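Local coordinates for protein gluconokinase (Sinorhizobium meliloti, PDB 3T61) that probably transfers a phosphate group from ATP to D-gluconate, giving 6-phospho-D-gluconate and ADP, at residues P55-K60 with I65-D70; K103-A108 with L112-L117. All blocks are in the same frame, centred on the assembly; numbering follows the deposited sequence.

Interaction 1 (P55-K60 with I65-D70)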
loop_
_atom_site.group_PDB
_atom_site.type_symbol
_atom_site.label_atom_id
_atom_site.label_comp_id
_atom_site.label_asym_id
_atom_site.label_seq_id
_atom_site.Cartn_x
_atom_site.Cartn_y
_atom_site.Cartn_z
ATOM N N PRO A 55 -4.072 2.361 6.864
ATOM C CA PRO A 55 -2.741 1.825 7.196
ATOM C C PRO A 55 -2.638 0.300 7.282
ATOM O O PRO A 55 -1.698 -0.294 6.756
ATOM C CB PRO A 55 -2.424 2.506 8.527
ATOM C CG PRO A 55 -3.059 3.852 8.352
ATOM C CD PRO A 55 -4.409 3.498 7.741
ATOM N N GLU A 56 -3.605 -0.319 7.946
ATOM C CA GLU A 56 -3.642 -1.768 8.110
ATOM C C GLU A 56 -3.615 -2.496 6.763
ATOM O O GLU A 56 -2.922 -3.507 6.613
ATOM C CB GLU A 56 -4.903 -2.154 8.899
ATOM C CG GLU A 56 -5.083 -3.634 9.253
ATOM C CD GLU A 56 -5.669 -4.485 8.118
ATOM O OE1 GLU A 56 -6.670 -4.077 7.492
ATOM O OE2 GLU A 56 -5.133 -5.584 7.869
ATOM N N ASN A 57 -4.361 -1.988 5.782
ATOM C CA ASN A 57 -4.408 -2.629 4.462
ATOM C C ASN A 57 -3.061 -2.552 3.750
ATOM O O ASN A 57 -2.588 -3.545 3.208
ATOM C CB ASN A 57 -5.502 -2.002 3.579
ATOM C CG ASN A 57 -6.918 -2.351 4.046
ATOM O OD1 ASN A 57 -7.105 -3.110 4.999
ATOM N ND2 ASN A 57 -7.919 -1.804 3.362
ATOM N N ILE A 58 -2.447 -1.375 3.763
ATOM C CA ILE A 58 -1.154 -1.160 3.128
ATOM C C ILE A 58 -0.069 -2.097 3.680
ATOM O O ILE A 58 0.795 -2.584 2.936
ATOM C CB ILE A 58 -0.717 0.310 3.300
ATOM C CG1 ILE A 58 -1.783 1.226 2.688
ATOM C CG2 ILE A 58 0.627 0.550 2.622
ATOM C CD1 ILE A 58 -1.532 2.702 2.880
ATOM N N ARG A 59 -0.118 -2.353 4.983
ATOM C CA ARG A 59 0.850 -3.242 5.607
ATOM C C ARG A 59 0.695 -4.646 5.007
ATOM O O ARG A 59 1.681 -5.280 4.631
ATOM C CB ARG A 59 0.626 -3.285 7.122
ATOM C CG ARG A 59 1.732 -3.980 7.925
ATOM C CD ARG A 59 1.213 -4.340 9.305
ATOM N NE ARG A 59 0.542 -3.195 9.907
ATOM C CZ ARG A 59 -0.629 -3.249 10.531
ATOM N NH1 ARG A 59 -1.271 -4.401 10.640
ATOM N NH2 ARG A 59 -1.167 -2.145 11.037
ATOM N N LYS A 60 -0.540 -5.134 4.916
ATOM C CA LYS A 60 -0.770 -6.453 4.340
ATOM C C LYS A 60 -0.303 -6.526 2.891
ATOM O O LYS A 60 0.329 -7.500 2.490
ATOM C CB LYS A 60 -2.246 -6.833 4.399
ATOM C CG LYS A 60 -2.742 -7.268 5.756
ATOM C CD LYS A 60 -4.106 -7.922 5.607
ATOM C CE LYS A 60 -4.624 -8.472 6.916
ATOM N NZ LYS A 60 -5.892 -9.228 6.712
ATOM N N ILE A 65 0.354 -10.189 1.319
ATOM C CA ILE A 65 -0.728 -10.973 1.905
ATOM C C ILE A 65 -2.064 -10.443 1.368
ATOM O O ILE A 65 -2.280 -9.234 1.315
ATOM C CB ILE A 65 -0.721 -10.867 3.472
ATOM C CG1 ILE A 65 0.208 -11.927 4.081
ATOM C CG2 ILE A 65 -2.130 -11.065 4.028
ATOM C CD1 ILE A 65 1.665 -11.712 3.814
ATOM N N PRO A 66 -2.977 -11.345 0.959
ATOM C CA PRO A 66 -4.278 -10.914 0.436
ATOM C C PRO A 66 -5.180 -10.238 1.477
ATOM O O PRO A 66 -5.124 -10.556 2.662
ATOM C CB PRO A 66 -4.888 -12.217 -0.075
ATOM C CG PRO A 66 -4.330 -13.232 0.893
ATOM C CD PRO A 66 -2.876 -12.816 0.938
ATOM N N LEU A 67 -6.012 -9.305 1.016
ATOM C CA LEU A 67 -6.949 -8.597 1.882
ATOM C C LEU A 67 -8.261 -9.371 1.982
ATOM O O LEU A 67 -8.624 -10.101 1.064
ATOM C CB LEU A 67 -7.238 -7.202 1.326
ATOM C CG LEU A 67 -6.067 -6.224 1.240
ATOM C CD1 LEU A 67 -6.546 -4.910 0.654
ATOM C CD2 LEU A 67 -5.478 -6.023 2.625
ATOM N N THR A 68 -8.962 -9.215 3.100
ATOM C CA THR A 68 -10.250 -9.884 3.323
ATOM C C THR A 68 -11.373 -8.899 2.998
ATOM O O THR A 68 -11.109 -7.737 2.711
ATOM C CB THR A 68 -10.427 -10.276 4.793
ATOM O OG1 THR A 68 -10.478 -9.084 5.590
ATOM C CG2 THR A 68 -9.264 -11.146 5.268
ATOM N N ASP A 69 -12.618 -9.366 3.044
ATOM C CA ASP A 69 -13.766 -8.494 2.799
ATOM C C ASP A 69 -13.781 -7.387 3.849
ATOM O O ASP A 69 -13.979 -6.216 3.525
ATOM C CB ASP A 69 -15.086 -9.265 2.907
ATOM C CG ASP A 69 -15.416 -10.036 1.660
ATOM O OD1 ASP A 69 -15.501 -9.414 0.582
ATOM O OD2 ASP A 69 -15.597 -11.268 1.763
ATOM N N ASP A 70 -13.582 -7.763 5.108
ATOM C CA ASP A 70 -13.570 -6.790 6.194
ATOM C C ASP A 70 -12.527 -5.700 5.929
ATOM O O ASP A 70 -12.806 -4.522 6.121
ATOM C CB ASP A 70 -13.283 -7.477 7.541
ATOM C CG ASP A 70 -14.417 -8.405 7.988
ATOM O OD1 ASP A 70 -15.490 -8.401 7.347
ATOM O OD2 ASP A 70 -14.239 -9.130 8.991
HETATM O O HOH W 1 -5.655 -11.781 5.019
#

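Interaction 2 (K103-A108 with L112-L117)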
loop_
_atom_site.group_PDB
_atom_site.type_symbol
_atom_site.label_atom_id
_atom_site.label_comp_id
_atom_site.label_asym_id
_atom_site.label_seq_id
_atom_site.Cartn_x
_atom_site.Cartn_y
_atom_site.Cartn_z
ATOM N N LYS A 103 -22.541 -1.522 -4.000
ATOM C CA LYS A 103 -22.446 -0.492 -2.969
ATOM C C LYS A 103 -21.985 0.817 -3.579
ATOM O O LYS A 103 -22.591 1.866 -3.349
ATOM C CB LYS A 103 -21.469 -0.898 -1.866
ATOM C CG LYS A 103 -22.146 -1.245 -0.563
ATOM C CD LYS A 103 -22.991 -0.084 -0.039
ATOM C CE LYS A 103 -23.787 -0.519 1.178
ATOM N NZ LYS A 103 -24.666 0.551 1.720
ATOM N N LEU A 104 -20.912 0.757 -4.359
ATOM C CA LEU A 104 -20.381 1.947 -5.007
ATOM C C LEU A 104 -21.453 2.654 -5.856
ATOM O O LEU A 104 -21.493 3.890 -5.925
ATOM C CB LEU A 104 -19.171 1.569 -5.871
ATOM C CG LEU A 104 -17.905 1.114 -5.130
ATOM C CD1 LEU A 104 -16.780 0.925 -6.122
ATOM C CD2 LEU A 104 -17.501 2.169 -4.085
ATOM N N ARG A 105 -22.319 1.871 -6.498
ATOM C CA ARG A 105 -23.400 2.425 -7.317
ATOM C C ARG A 105 -24.386 3.217 -6.461
ATOM O O ARG A 105 -24.926 4.224 -6.908
ATOM C CB ARG A 105 -24.155 1.311 -8.054
ATOM C CG ARG A 105 -23.506 0.855 -9.349
ATOM C CD ARG A 105 -24.094 -0.469 -9.820
ATOM N NE ARG A 105 -23.253 -1.060 -10.851
ATOM C CZ ARG A 105 -22.888 -2.335 -10.886
ATOM N NH1 ARG A 105 -23.289 -3.177 -9.945
ATOM N NH2 ARG A 105 -22.110 -2.762 -11.865
ATOM N N GLU A 106 -24.618 2.764 -5.230
ATOM C CA GLU A 106 -25.537 3.465 -4.331
ATOM C C GLU A 106 -25.032 4.861 -3.978
ATOM O O GLU A 106 -25.799 5.697 -3.523
ATOM C CB GLU A 106 -25.745 2.679 -3.033
ATOM C CG GLU A 106 -26.208 1.258 -3.238
ATOM C CD GLU A 106 -26.652 0.591 -1.950
ATOM O OE1 GLU A 106 -26.057 0.870 -0.890
ATOM O OE2 GLU A 106 -27.593 -0.229 -2.003
ATOM N N SER A 107 -23.744 5.109 -4.183
ATOM C CA SER A 107 -23.173 6.415 -3.871
ATOM C C SER A 107 -23.458 7.406 -4.992
ATOM O O SER A 107 -23.167 8.593 -4.878
ATOM C CB SER A 107 -21.662 6.296 -3.650
ATOM O OG SER A 107 -21.379 5.452 -2.544
ATOM N N ALA A 108 -24.028 6.901 -6.077
ATOM C CA ALA A 108 -24.377 7.721 -7.230
ATOM C C ALA A 108 -25.373 6.917 -8.068
ATOM O O ALA A 108 -25.098 6.579 -9.222
ATOM C CB ALA A 108 -23.126 8.034 -8.039
ATOM N N LEU A 112 -23.267 5.769 -12.175
ATOM C CA LEU A 112 -21.886 5.282 -12.134
ATOM C C LEU A 112 -21.513 4.292 -13.251
ATOM O O LEU A 112 -22.193 3.285 -13.455
ATOM C CB LEU A 112 -21.605 4.636 -10.770
ATOM C CG LEU A 112 -20.170 4.157 -10.516
ATOM C CD1 LEU A 112 -19.235 5.356 -10.539
ATOM C CD2 LEU A 112 -20.083 3.406 -9.179
ATOM N N ALA A 113 -20.419 4.586 -13.951
ATOM C CA ALA A 113 -19.919 3.731 -15.030
ATOM C C ALA A 113 -18.633 3.002 -14.632
ATOM O O ALA A 113 -17.763 3.563 -13.957
ATOM C CB ALA A 113 -19.666 4.560 -16.286
ATOM N N PHE A 114 -18.524 1.752 -15.065
ATOM C CA PHE A 114 -17.358 0.924 -14.785
ATOM C C PHE A 114 -16.656 0.522 -16.084
ATOM O O PHE A 114 -17.314 0.132 -17.049
ATOM C CB PHE A 114 -17.783 -0.358 -14.069
ATOM C CG PHE A 114 -18.043 -0.196 -12.596
ATOM C CD1 PHE A 114 -17.008 -0.335 -11.674
ATOM C CD2 PHE A 114 -19.331 0.046 -12.127
ATOM C CE1 PHE A 114 -17.253 -0.251 -10.298
ATOM C CE2 PHE A 114 -19.589 0.134 -10.753
ATOM C CZ PHE A 114 -18.545 -0.015 -9.837
ATOM N N VAL A 115 -15.330 0.625 -16.097
ATOM C CA VAL A 115 -14.499 0.209 -17.229
ATOM C C VAL A 115 -13.723 -1.011 -16.672
ATOM O O VAL A 115 -12.883 -0.874 -15.777
ATOM C CB VAL A 115 -13.536 1.349 -17.672
ATOM C CG1 VAL A 115 -12.511 0.833 -18.670
ATOM C CG2 VAL A 115 -14.336 2.487 -18.315
ATOM N N PHE A 116 -14.061 -2.200 -17.172
ATOM C CA PHE A 116 -13.451 -3.460 -16.738
ATOM C C PHE A 116 -12.269 -3.892 -17.614
ATOM O O PHE A 116 -12.452 -4.345 -18.744
ATOM C CB PHE A 116 -14.529 -4.558 -16.714
ATOM C CG PHE A 116 -14.005 -5.950 -16.422
ATOM C CD1 PHE A 116 -13.049 -6.160 -15.426
ATOM C CD2 PHE A 116 -14.493 -7.056 -17.131
ATOM C CE1 PHE A 116 -12.589 -7.447 -15.129
ATOM C CE2 PHE A 116 -14.042 -8.355 -16.845
ATOM C CZ PHE A 116 -13.085 -8.553 -15.843
ATOM N N LEU A 117 -11.057 -3.733 -17.087
ATOM C CA LEU A 117 -9.845 -4.127 -17.800
ATOM C C LEU A 117 -9.626 -5.594 -17.466
ATOM O O LEU A 117 -9.558 -5.948 -16.298
ATOM C CB LEU A 117 -8.651 -3.306 -17.320
ATOM C CG LEU A 117 -8.763 -1.792 -17.478
ATOM C CD1 LEU A 117 -7.529 -1.145 -16.873
ATOM C CD2 LEU A 117 -8.942 -1.411 -18.966
HETATM O O HOH W 2 -22.586 0.696 -13.024
#

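Interaction 1 (P55-K60 with I65-D70)
The ammonium group of K60 is held by several partners at once. NZ gives a hydrogen bond to a water 3.1 Å away, and that water donates to P66 O over 2.7 Å, so a single solvent molecule ties the lysine to the opposite backbone. D71, just past 65-70, forms a salt bridge with the same NZ, while E56 OE2 offers only a long one at 3.9 Å. K60 reaches this cluster because its chain, stretched straight past CG, passes over the side chains of I65 and L67 and brings NZ beside T68 CG2. Its CB and CD both rest on L67 CD2, each at 3.8 Å, and CD also meets I65 CG2, which stands anti to its own backbone N. The arrangement is a tight connection between helices 55-63 and 69-83 at the periphery of the P-loop kinase fold: the chain doubles back, and the second helix begins with T68 as its N-cap. D71 OD2 takes T68 N as well as K60 NZ, so one carboxylate ties the helix start to the lysine. At the turn I65 N donates to K60 O (2.9 Å). N57 lies crosswise to L67, with OD1 4.1 Å from CD2, and its ND2 bonds to D71 O and to H53. The second subunit packs here, its M136 against I65 and its H134 against P66.

Interaction 2 (K103-A108 with L112-L117)
L104 and R105 of helix 98-106 pack on L112 and F114 of strand 113-118. The helix belongs to a beta-alpha-beta crossover that leads from strand 90-92 over strand 21-24 to strand 113-118 in the parallel sheet of a P-loop kinase fold. The apolar part centres on L112, whose CD2 lies 3.9 Å from L104 CB and 3.6 Å from L104 O. With CG anti to the backbone N (chi1 -176°) and chi2 at 63°, the L112 side chain turns this methyl to the helical backbone. L104 CD1 comes to the edge of the F114 ring, near the ring plane, 4.2 Å from CZ. I79 and L83 of helix 69-83 add to this core. The polar part belongs to R105, reaching out straight as far as NE, its guanidinium plane turned 70° from the F114 ring and NE 3.9 Å from CE2. NH1 forms a salt bridge with D102 and NH2 one with E154. A leucine in place of R105 would probably cost D102 and E154 these salt bridges and a bridging water its N-H from NE. That water lies in the guanidinium plane, accepting from R105 NE at 2.9 Å and donating at 2.7 Å to L112 O, which R156 NE also bonds.

Interactions 1 and 2 illustrate how one α/β fold combines a peripheral turn with a core connection. They follow in series along the chain, their centres about 22 Å apart and their nearest atoms about 10 Å apart, without touching. Helix 69-83 joins them: it starts within interaction 1, and its later residues I79 and L83 pack against interaction 2. The centre of interaction 1 lies about 18 Å from that of the chain, and that of interaction 2, a buried contact, about 9 Å, with strand 113-118 between strands 21-24 and 157-161. One helix thus runs from the contact that borders the second subunit to the side chains packed on the central sheet, where strand 21-24 leads into the probable P-loop.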